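Local coordinates for protein CalS13 (Micromonospora echinospora, PDB 4ZAS) that probably transfers an amino group onto a dTDP-linked keto sugar with pyridoxal phosphate as cofactor, at residues 29-37 against 381-392; 301-312 against 396-404. One frame throughout, in Å; residues are numbered along the deposited sequence.

Contact 1 of 2, residues 29-37 against 381-392; sequences MIPLSKVAM and HIPVGWWLTEDD. With T46 (dTDP-4-keto-6-deoxyglucose), chain H.
W387 turns its indole into the bend of 29-37 and donates from NE1 to the carbonyl O of P31 (2.8 Å). The N-H meets the acceptor at 135°, and O lies 21° out of the ring plane, so the bond is bent. Two waters add polar links: one joins L32 O to V384 N, the other K34 O to the W386 indole NE1.

The aromatic contacts centre on the same indole. K34 CB sits over one face of its six-membered ring in a CH-pi contact, 3.9 Å from the centroid, and G385 CA packs on the opposite face. With CG anti to its backbone N (chi1 -169°), the K34 chain runs past W387 CB and lays CD by W386 CH2 (3.6 Å). A36 CB meets W386 at CZ2.

Apolar packing continues away from the indoles: the I30 and L388 side chains cross at about a right angle, CG2 of I30 3.5 Å from CD2 of L388, while L32 CD1 reaches the I382-P383 peptide, 3.4 Å from I382 C. Replacing W387 with a leucine would probably leave P31 O without its indole donor and K34 CB without a ring face to rest on.

S33 CB and V35 CG2 touch the bound dTDP-sugar, the latter 3.5 Å from thymine N31. The chemistry implies an irregular pocket segment whose carbonyls are held by two indoles, P31 O directly and K34 O through water.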
loop_
_atom_site.group_PDB
_atom_site.type_symbol
_atom_site.label_atom_id
_atom_site.label_comp_id
_atom_site.label_asym_id
_atom_site.label_seq_id
_atom_site.Cartn_x
_atom_site.Cartn_y
_atom_site.Cartn_z
ATOM N N MET A 29 20.795 -15.311 18.486
ATOM C CA MET A 29 20.994 -16.682 18.014
ATOM C C MET A 29 19.754 -17.557 18.284
ATOM O O MET A 29 19.499 -18.532 17.572
ATOM C CB MET A 29 22.245 -17.292 18.629
ATOM C CG MET A 29 22.497 -18.705 18.171
ATOM S SD MET A 29 24.241 -19.169 18.240
ATOM C CE MET A 29 24.935 -18.051 17.017
ATOM N N ILE A 30 19.016 -17.251 19.344
ATOM C CA ILE A 30 17.638 -17.725 19.430
ATOM C C ILE A 30 16.775 -16.529 19.068
ATOM O O ILE A 30 16.665 -15.590 19.855
ATOM C CB ILE A 30 17.221 -18.233 20.797
ATOM C CG1 ILE A 30 17.996 -19.474 21.223
ATOM C CG2 ILE A 30 15.755 -18.566 20.753
ATOM C CD1 ILE A 30 17.552 -19.975 22.595
ATOM N N PRO A 31 16.214 -16.517 17.849
ATOM C CA PRO A 31 15.530 -15.295 17.406
ATOM C C PRO A 31 14.134 -15.143 17.999
ATOM O O PRO A 31 13.499 -16.141 18.342
ATOM C CB PRO A 31 15.478 -15.467 15.887
ATOM C CG PRO A 31 15.384 -16.955 15.705
ATOM C CD PRO A 31 16.203 -17.566 16.813
ATOM N N LEU A 32 13.674 -13.902 18.103
ATOM C CA LEU A 32 12.336 -13.584 18.593
ATOM C C LEU A 32 11.241 -13.781 17.515
ATOM O O LEU A 32 10.073 -14.075 17.819
ATOM C CB LEU A 32 12.328 -12.144 19.122
ATOM C CG LEU A 32 11.039 -11.576 19.730
ATOM C CD1 LEU A 32 10.621 -12.413 20.926
ATOM C CD2 LEU A 32 11.307 -10.155 20.166
ATOM N N SER A 33 11.621 -13.622 16.254
ATOM C CA SER A 33 10.679 -13.777 15.149
ATOM C C SER A 33 11.349 -14.501 13.997
ATOM O O SER A 33 12.568 -14.421 13.826
ATOM C CB SER A 33 10.161 -12.418 14.674
ATOM O OG SER A 33 9.331 -11.809 15.646
ATOM N N LYS A 34 10.551 -15.174 13.179
ATOM C CA LYS A 34 11.120 -15.919 12.068
ATOM C C LYS A 34 10.102 -16.049 10.940
ATOM O O LYS A 34 8.899 -16.148 11.191
ATOM C CB LYS A 34 11.590 -17.292 12.536
ATOM C CG LYS A 34 12.422 -18.041 11.516
ATOM C CD LYS A 34 12.939 -19.367 12.071
ATOM C CE LYS A 34 14.425 -19.334 12.255
ATOM N NZ LYS A 34 15.090 -19.325 10.941
ATOM N N VAL A 35 10.584 -15.991 9.701
ATOM C CA VAL A 35 9.723 -16.151 8.535
ATOM C C VAL A 35 9.266 -17.599 8.394
ATOM O O VAL A 35 10.081 -18.513 8.394
ATOM C CB VAL A 35 10.443 -15.696 7.247
ATOM C CG1 VAL A 35 9.629 -16.066 6.020
ATOM C CG2 VAL A 35 10.721 -14.211 7.290
ATOM N N ALA A 36 7.960 -17.807 8.284
ATOM C CA ALA A 36 7.430 -19.148 8.074
ATOM C C ALA A 36 6.998 -19.353 6.620
ATOM O O ALA A 36 5.933 -18.910 6.216
ATOM C CB ALA A 36 6.264 -19.417 9.011
ATOM N N MET A 37 7.825 -20.038 5.842
ATOM C CA MET A 37 7.533 -20.273 4.438
ATOM C C MET A 37 7.511 -21.774 4.157
ATOM O O MET A 37 8.492 -22.471 4.395
ATOM C CB MET A 37 8.575 -19.600 3.543
ATOM C CG MET A 37 8.137 -19.481 2.096
ATOM S SD MET A 37 6.786 -18.293 1.947
ATOM C CE MET A 37 7.578 -16.832 2.572
ATOM N N HIS A 381 9.623 -8.971 25.662
ATOM C CA HIS A 381 9.151 -10.142 24.936
ATOM C C HIS A 381 10.276 -11.127 24.669
ATOM O O HIS A 381 11.382 -10.731 24.290
ATOM C CB HIS A 381 8.498 -9.714 23.624
ATOM C CG HIS A 381 7.336 -8.788 23.814
ATOM N ND1 HIS A 381 7.488 -7.427 23.955
ATOM C CD2 HIS A 381 6.009 -9.032 23.922
ATOM C CE1 HIS A 381 6.301 -6.867 24.123
ATOM N NE2 HIS A 381 5.385 -7.820 24.107
ATOM N N ILE A 382 9.978 -12.411 24.828
ATOM C CA ILE A 382 10.986 -13.448 24.696
ATOM C C ILE A 382 10.482 -14.445 23.645
ATOM O O ILE A 382 9.274 -14.609 23.467
ATOM C CB ILE A 382 11.281 -14.123 26.045
ATOM C CG1 ILE A 382 10.081 -14.957 26.491
ATOM C CG2 ILE A 382 11.647 -13.085 27.092
ATOM C CD1 ILE A 382 10.338 -15.767 27.705
ATOM N N PRO A 383 11.408 -15.112 22.940
ATOM C CA PRO A 383 11.074 -16.052 21.869
ATOM C C PRO A 383 10.200 -17.175 22.359
ATOM O O PRO A 383 10.514 -17.741 23.397
ATOM C CB PRO A 383 12.435 -16.591 21.437
ATOM C CG PRO A 383 13.400 -15.550 21.848
ATOM C CD PRO A 383 12.861 -14.999 23.125
ATOM N N VAL A 384 9.139 -17.494 21.624
ATOM C CA VAL A 384 8.201 -18.536 22.023
ATOM C C VAL A 384 7.735 -19.324 20.801
ATOM O O VAL A 384 7.077 -20.356 20.946
ATOM C CB VAL A 384 6.992 -17.921 22.788
ATOM C CG1 VAL A 384 6.055 -17.219 21.826
ATOM C CG2 VAL A 384 6.250 -18.978 23.634
ATOM N N GLY A 385 8.105 -18.852 19.604
ATOM C CA GLY A 385 7.637 -19.426 18.344
ATOM C C GLY A 385 7.988 -20.868 17.975
ATOM O O GLY A 385 8.656 -21.577 18.734
ATOM N N TRP A 386 7.527 -21.290 16.795
ATOM C CA TRP A 386 7.621 -22.675 16.303
ATOM C C TRP A 386 9.047 -23.168 16.009
ATOM O O TRP A 386 9.257 -24.361 15.792
ATOM C CB TRP A 386 6.760 -22.840 15.034
ATOM C CG TRP A 386 7.027 -21.778 13.993
ATOM C CD1 TRP A 386 6.303 -20.635 13.781
ATOM C CD2 TRP A 386 8.119 -21.740 13.057
ATOM N NE1 TRP A 386 6.870 -19.899 12.763
ATOM C CE2 TRP A 386 7.980 -20.552 12.300
ATOM C CE3 TRP A 386 9.195 -22.598 12.781
ATOM C CZ2 TRP A 386 8.880 -20.196 11.289
ATOM C CZ3 TRP A 386 10.086 -22.242 11.774
ATOM C CH2 TRP A 386 9.915 -21.051 11.035
ATOM N N TRP A 387 10.012 -22.255 15.963
ATOM C CA TRP A 387 11.401 -22.608 15.633
ATOM C C TRP A 387 12.206 -23.029 16.857
ATOM O O TRP A 387 13.356 -23.465 16.735
ATOM C CB TRP A 387 12.103 -21.431 14.970
ATOM C CG TRP A 387 12.025 -20.198 15.820
ATOM C CD1 TRP A 387 12.938 -19.784 16.747
ATOM C CD2 TRP A 387 10.961 -19.230 15.839
ATOM N NE1 TRP A 387 12.520 -18.610 17.329
ATOM C CE2 TRP A 387 11.306 -18.251 16.795
ATOM C CE3 TRP A 387 9.756 -19.092 15.139
ATOM C CZ2 TRP A 387 10.486 -17.139 17.070
ATOM C CZ3 TRP A 387 8.941 -17.975 15.405
ATOM C CH2 TRP A 387 9.317 -17.016 16.362
ATOM N N LEU A 388 11.617 -22.876 18.038
ATOM C CA LEU A 388 12.308 -23.268 19.259
ATOM C C LEU A 388 12.408 -24.786 19.401
ATOM O O LEU A 388 11.399 -25.487 19.431
ATOM C CB LEU A 388 11.605 -22.697 20.489
ATOM C CG LEU A 388 11.618 -21.196 20.742
ATOM C CD1 LEU A 388 11.117 -20.917 22.152
ATOM C CD2 LEU A 388 13.013 -20.677 20.576
ATOM N N THR A 389 13.629 -25.290 19.537
ATOM C CA THR A 389 13.807 -26.691 19.878
ATOM C C THR A 389 13.559 -26.857 21.357
ATOM O O THR A 389 13.560 -25.881 22.114
ATOM C CB THR A 389 15.211 -27.186 19.589
ATOM O OG1 THR A 389 16.116 -26.563 20.513
ATOM C CG2 THR A 389 15.609 -26.873 18.155
ATOM N N GLU A 390 13.364 -28.097 21.772
ATOM C CA GLU A 390 13.157 -28.380 23.183
ATOM C C GLU A 390 14.353 -27.868 23.995
ATOM O O GLU A 390 14.177 -27.281 25.054
ATOM C CB GLU A 390 12.911 -29.868 23.403
ATOM C CG GLU A 390 12.214 -30.165 24.714
ATOM C CD GLU A 390 11.860 -31.634 24.870
ATOM O OE1 GLU A 390 10.836 -32.063 24.288
ATOM O OE2 GLU A 390 12.618 -32.355 25.558
ATOM N N ASP A 391 15.562 -28.029 23.465
ATOM C CA ASP A 391 16.734 -27.493 24.145
ATOM C C ASP A 391 16.702 -25.952 24.164
ATOM O O ASP A 391 17.016 -25.362 25.200
ATOM C CB ASP A 391 18.043 -27.982 23.488
ATOM C CG ASP A 391 18.339 -29.460 23.757
ATOM O OD1 ASP A 391 17.733 -30.068 24.671
ATOM O OD2 ASP A 391 19.207 -30.013 23.053
ATOM N N ASP A 392 16.309 -25.301 23.055
ATOM C CA ASP A 392 16.213 -23.826 23.018
ATOM C C ASP A 392 15.303 -23.266 24.126
ATOM O O ASP A 392 15.640 -22.279 24.795
ATOM C CB ASP A 392 15.703 -23.323 21.652
ATOM C CG ASP A 392 16.711 -23.521 20.515
ATOM O OD1 ASP A 392 17.930 -23.585 20.789
ATOM O OD2 ASP A 392 16.280 -23.560 19.332
HETATM C C4 T46 H . 5.721 -4.809 13.101
HETATM C C5 T46 H . 6.601 -5.165 14.338
HETATM C C6 T46 H . 5.680 -5.514 15.467
HETATM C C21 T46 H . 13.449 -11.788 9.364
HETATM O O21 T46 H . 14.148 -12.710 9.662
HETATM N N31 T46 H . 12.876 -11.574 7.970
HETATM C C41 T46 H . 12.023 -10.438 7.637
HETATM O O41 T46 H . 11.606 -10.328 6.537
HETATM C C51 T46 H . 11.679 -9.444 8.650
HETATM C C5A T46 H . 10.761 -8.247 8.257
HETATM C C61 T46 H . 12.202 -9.595 10.024
HETATM N N11 T46 H . 13.059 -10.731 10.381
HETATM C C1, T46 H . 13.621 -10.929 11.743
HETATM C C2, T46 H . 14.574 -9.995 11.961
HETATM C C3, T46 H . 14.339 -9.380 13.465
HETATM O O3, T46 H . 15.262 -10.072 14.363
HETATM O O4, T46 H . 12.590 -10.810 12.838
HETATM C C4, T46 H . 13.129 -9.622 13.808
HETATM C C5, T46 H . 12.241 -8.368 13.650
HETATM O O5, T46 H . 12.506 -7.780 12.371
HETATM P P T46 H . 12.219 -6.153 12.195
HETATM O O1P T46 H . 13.542 -5.399 12.205
HETATM O O2P T46 H . 11.478 -5.927 10.897
HETATM O OPP T46 H . 11.238 -5.699 13.478
HETATM P P2 T46 H . 10.253 -4.334 13.559
HETATM O O4P T46 H . 10.114 -3.853 14.999
HETATM O O3P T46 H . 10.861 -3.250 12.690
HETATM O O1 T46 H . 8.751 -4.645 12.954
HETATM C C1 T46 H . 8.318 -5.944 12.849
HETATM C C2 T46 H . 7.445 -5.938 11.631
HETATM O O2 T46 H . 8.290 -5.652 10.466
HETATM C C3 T46 H . 6.464 -4.844 11.779
HETATM O O3 T46 H . 5.505 -4.883 10.682
HETATM O O4 T46 H . 4.594 -4.497 13.214
HETATM O O5 T46 H . 7.543 -6.250 14.063
HETATM O O HOH W 1 8.346 -15.757 19.510
HETATM O O HOH W 2 6.579 -17.218 11.760
#

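Contact 2 of 2, residues 301-312 against 396-404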
loop_
_atom_site.group_PDB
_atom_site.type_symbol
_atom_site.label_atom_id
_atom_site.label_comp_id
_atom_site.label_asym_id
_atom_site.label_seq_id
_atom_site.Cartn_x
_atom_site.Cartn_y
_atom_site.Cartn_z
ATOM N N PHE A 301 4.472 -24.174 28.402
ATOM C CA PHE A 301 5.708 -24.560 29.062
ATOM C C PHE A 301 6.245 -23.418 29.931
ATOM O O PHE A 301 6.555 -23.615 31.107
ATOM C CB PHE A 301 6.749 -24.985 28.023
ATOM C CG PHE A 301 8.042 -25.411 28.612
ATOM C CD1 PHE A 301 8.182 -26.671 29.156
ATOM C CD2 PHE A 301 9.120 -24.551 28.635
ATOM C CE1 PHE A 301 9.374 -27.073 29.704
ATOM C CE2 PHE A 301 10.331 -24.949 29.190
ATOM C CZ PHE A 301 10.453 -26.210 29.717
ATOM N N TYR A 302 6.320 -22.225 29.355
ATOM C CA TYR A 302 6.764 -21.033 30.077
ATOM C C TYR A 302 5.832 -20.712 31.257
ATOM O O TYR A 302 6.306 -20.457 32.366
ATOM C CB TYR A 302 6.828 -19.813 29.135
ATOM C CG TYR A 302 7.982 -19.795 28.133
ATOM C CD1 TYR A 302 9.150 -20.518 28.362
ATOM C CD2 TYR A 302 7.885 -19.067 26.953
ATOM C CE1 TYR A 302 10.195 -20.505 27.449
ATOM C CE2 TYR A 302 8.924 -19.047 26.034
ATOM C CZ TYR A 302 10.079 -19.768 26.290
ATOM O OH TYR A 302 11.115 -19.755 25.376
ATOM N N ASP A 303 4.518 -20.750 31.021
ATOM C CA ASP A 303 3.535 -20.427 32.050
ATOM C C ASP A 303 3.793 -21.238 33.319
ATOM O O ASP A 303 3.710 -20.720 34.432
ATOM C CB ASP A 303 2.110 -20.698 31.550
ATOM C CG ASP A 303 1.642 -19.702 30.503
ATOM O OD1 ASP A 303 2.217 -18.605 30.405
ATOM O OD2 ASP A 303 0.665 -20.015 29.788
ATOM N N LYS A 304 4.139 -22.508 33.131
ATOM C CA LYS A 304 4.445 -23.413 34.228
ATOM C C LYS A 304 5.817 -23.081 34.804
ATOM O O LYS A 304 5.951 -22.815 35.990
ATOM C CB LYS A 304 4.404 -24.860 33.724
ATOM C CG LYS A 304 4.735 -25.959 34.733
ATOM C CD LYS A 304 3.502 -26.438 35.513
ATOM C CE LYS A 304 3.767 -27.766 36.204
ATOM N NZ LYS A 304 5.001 -27.670 37.040
ATOM N N GLU A 305 6.817 -23.013 33.931
ATOM C CA GLU A 305 8.220 -22.924 34.332
ATOM C C GLU A 305 8.666 -21.533 34.790
ATOM O O GLU A 305 9.618 -21.415 35.554
ATOM C CB GLU A 305 9.117 -23.362 33.170
ATOM C CG GLU A 305 8.881 -24.764 32.647
ATOM C CD GLU A 305 9.484 -25.833 33.501
ATOM O OE1 GLU A 305 10.478 -25.543 34.203
ATOM O OE2 GLU A 305 8.967 -26.972 33.464
ATOM N N LEU A 306 8.011 -20.479 34.313
ATOM C CA LEU A 306 8.407 -19.131 34.710
ATOM C C LEU A 306 7.606 -18.611 35.891
ATOM O O LEU A 306 7.800 -17.474 36.327
ATOM C CB LEU A 306 8.274 -18.156 33.540
ATOM C CG LEU A 306 9.267 -18.446 32.431
ATOM C CD1 LEU A 306 9.144 -17.460 31.286
ATOM C CD2 LEU A 306 10.653 -18.376 33.036
ATOM N N ALA A 307 6.713 -19.440 36.419
ATOM C CA ALA A 307 5.883 -19.003 37.529
ATOM C C ALA A 307 6.670 -18.999 38.824
ATOM O O ALA A 307 7.386 -19.951 39.144
ATOM C CB ALA A 307 4.666 -19.881 37.654
ATOM N N GLY A 308 6.499 -17.939 39.596
ATOM C CA GLY A 308 7.166 -17.859 40.873
ATOM C C GLY A 308 8.627 -17.446 40.826
ATOM O O GLY A 308 9.336 -17.622 41.807
ATOM N N ILE A 309 9.087 -16.910 39.696
ATOM C CA ILE A 309 10.438 -16.345 39.644
ATOM C C ILE A 309 10.386 -14.904 40.115
ATOM O O ILE A 309 9.597 -14.104 39.610
ATOM C CB ILE A 309 11.069 -16.413 38.252
ATOM C CG1 ILE A 309 11.275 -17.860 37.825
ATOM C CG2 ILE A 309 12.411 -15.727 38.275
ATOM C CD1 ILE A 309 11.866 -17.987 36.443
ATOM N N ASP A 310 11.198 -14.573 41.110
ATOM C CA ASP A 310 11.143 -13.220 41.621
ATOM C C ASP A 310 11.588 -12.220 40.557
ATOM O O ASP A 310 12.625 -12.404 39.911
ATOM C CB ASP A 310 11.998 -13.075 42.859
ATOM C CG ASP A 310 11.830 -11.726 43.495
ATOM O OD1 ASP A 310 10.824 -11.513 44.209
ATOM O OD2 ASP A 310 12.676 -10.856 43.217
ATOM N N GLY A 311 10.777 -11.186 40.345
ATOM C CA GLY A 311 11.103 -10.178 39.355
ATOM C C GLY A 311 10.511 -10.433 37.984
ATOM O O GLY A 311 10.769 -9.696 37.032
ATOM N N VAL A 312 9.738 -11.504 37.878
ATOM C CA VAL A 312 9.105 -11.884 36.623
ATOM C C VAL A 312 7.608 -11.978 36.840
ATOM O O VAL A 312 7.148 -12.829 37.595
ATOM C CB VAL A 312 9.660 -13.212 36.084
ATOM C CG1 VAL A 312 8.813 -13.693 34.935
ATOM C CG2 VAL A 312 11.095 -13.052 35.672
ATOM N N VAL A 396 16.135 -20.749 27.602
ATOM C CA VAL A 396 15.474 -19.504 27.978
ATOM C C VAL A 396 15.089 -19.521 29.446
ATOM O O VAL A 396 15.447 -18.627 30.218
ATOM C CB VAL A 396 14.245 -19.258 27.110
ATOM C CG1 VAL A 396 13.412 -18.113 27.682
ATOM C CG2 VAL A 396 14.666 -18.995 25.672
ATOM N N VAL A 397 14.362 -20.561 29.826
ATOM C CA VAL A 397 13.952 -20.744 31.198
ATOM C C VAL A 397 15.155 -20.773 32.126
ATOM O O VAL A 397 15.175 -20.099 33.162
ATOM C CB VAL A 397 13.149 -22.035 31.330
ATOM C CG1 VAL A 397 12.965 -22.426 32.786
ATOM C CG2 VAL A 397 11.826 -21.920 30.580
ATOM N N GLU A 398 16.179 -21.525 31.735
ATOM C CA GLU A 398 17.362 -21.706 32.580
ATOM C C GLU A 398 18.076 -20.371 32.773
ATOM O O GLU A 398 18.526 -20.043 33.873
ATOM C CB GLU A 398 18.305 -22.736 31.956
ATOM C CG GLU A 398 19.107 -23.613 32.921
ATOM C CD GLU A 398 18.230 -24.435 33.868
ATOM O OE1 GLU A 398 17.064 -24.740 33.508
ATOM O OE2 GLU A 398 18.733 -24.816 34.953
ATOM N N THR A 399 18.155 -19.598 31.695
ATOM C CA THR A 399 18.814 -18.297 31.714
ATOM C C THR A 399 18.106 -17.282 32.607
ATOM O O THR A 399 18.749 -16.603 33.406
ATOM C CB THR A 399 18.900 -17.701 30.302
ATOM O OG1 THR A 399 19.669 -18.572 29.468
ATOM C CG2 THR A 399 19.534 -16.302 30.339
ATOM N N ILE A 400 16.781 -17.207 32.482
ATOM C CA ILE A 400 15.973 -16.291 33.282
ATOM C C ILE A 400 16.151 -16.625 34.770
ATOM O O ILE A 400 16.248 -15.726 35.607
ATOM C CB ILE A 400 14.470 -16.329 32.848
ATOM C CG1 ILE A 400 14.317 -15.876 31.396
ATOM C CG2 ILE A 400 13.620 -15.461 33.752
ATOM C CD1 ILE A 400 12.884 -15.909 30.850
ATOM N N LYS A 401 16.224 -17.917 35.084
ATOM C CA LYS A 401 16.413 -18.396 36.463
ATOM C C LYS A 401 17.817 -18.113 37.038
ATOM O O LYS A 401 18.021 -18.170 38.259
ATOM C CB LYS A 401 16.111 -19.900 36.535
ATOM C CG LYS A 401 14.616 -20.244 36.585
ATOM C CD LYS A 401 14.372 -21.750 36.648
ATOM C CE LYS A 401 12.887 -22.084 36.731
ATOM N NZ LYS A 401 12.636 -23.553 36.620
ATOM N N SER A 402 18.791 -17.839 36.168
ATOM C CA SER A 402 20.152 -17.528 36.611
ATOM C C SER A 402 20.234 -16.105 37.150
ATOM O O SER A 402 21.286 -15.649 37.574
ATOM C CB SER A 402 21.157 -17.701 35.468
ATOM O OG SER A 402 21.058 -16.630 34.534
ATOM N N GLY A 403 19.126 -15.387 37.079
ATOM C CA GLY A 403 19.065 -14.039 37.596
ATOM C C GLY A 403 19.760 -12.987 36.754
ATOM O O GLY A 403 20.426 -13.275 35.752
ATOM N N TRP A 404 19.590 -11.743 37.177
ATOM C CA TRP A 404 20.194 -10.608 36.503
ATOM C C TRP A 404 20.239 -9.455 37.489
ATOM O O TRP A 404 20.267 -9.699 38.698
ATOM C CB TRP A 404 19.407 -10.246 35.240
ATOM C CG TRP A 404 17.999 -9.746 35.473
ATOM C CD1 TRP A 404 17.580 -8.441 35.501
ATOM C CD2 TRP A 404 16.830 -10.541 35.733
ATOM N NE1 TRP A 404 16.223 -8.381 35.730
ATOM C CE2 TRP A 404 15.744 -9.655 35.885
ATOM C CE3 TRP A 404 16.597 -11.916 35.840
ATOM C CZ2 TRP A 404 14.453 -10.101 36.142
ATOM C CZ3 TRP A 404 15.310 -12.355 36.090
ATOM C CH2 TRP A 404 14.259 -11.451 36.241
ATOM O OXT TRP A 404 20.225 -8.281 37.118
#
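V397 points its CG2 methyl between two aromatic rings of the facing helix, F301 at CE2 and Y302 at CD1, 3.7 Å from the latter. It comes to Y302 at the ring edge, near its plane, but to F301 obliquely. One turn further along 301-312, E305 places CG 3.6 Å above the centre of the F301 ring. V396 crosses the end of Y302 at about a right angle, CB lying against the hydroxyl OH, which is itself hydrogen-bonded to P383 O.

Further along, I400 takes over. Its CG1 is anti to the carbonyl carbon (chi1 -62°), which sends CD1 to L306 CD2 (4.0 Å) and leaves CG2 facing I309 CD1 and V312 CG2; each of the three partners crosses I400 roughly perpendicularly. I309 CD1 also touches K401 CG (3.6 Å). The K401 chain is extended beyond CG, bringing CE near E305 O and NZ toward E305 OE1 in a long salt bridge of 3.8 Å.

W404, the C-terminal residue, folds its indole back so that V312 CG2 meets the ring edge at CH2 (3.6 Å). G311 O lies in the ring plane, while NE1 is hydrogen-bonded to R333 O.

Helix segments 301-305 and 396-401 run in the same general direction, with a signed crossing angle of -29° and 11.1 Å between axes. Y302, V396 and I400, with L306 beside them, pack on I382 of strand 379-382, and I400 also on L330. This is a two-layer alpha/beta arrangement in the C-terminal part of the chain: two helices on the antiparallel sheet 312-313, 328-332, 379-382, with V312 in its edge strand.

How the contacts relate
Contact 1 and contact 2 lie on the same side of the chain's centre, their own centres about 17 Å apart. Along the chain the segments alternate: 29-37, 301-312, 381-392, 396-404. Helix 390-401 belongs to both, its start to contact 1 and its end to contact 2. Between them, L388 and V384 of contact 1 pack on Y302 of contact 2, and I382 packs on V396. Strands 312-313, 328-332 and 379-382 form one antiparallel sheet, with strand ends in each contact. The N-terminal segment that lines the dTDP-sugar pocket is thus joined, through 381-392, to the last helix and the extreme C-terminus, which lie away from that pocket.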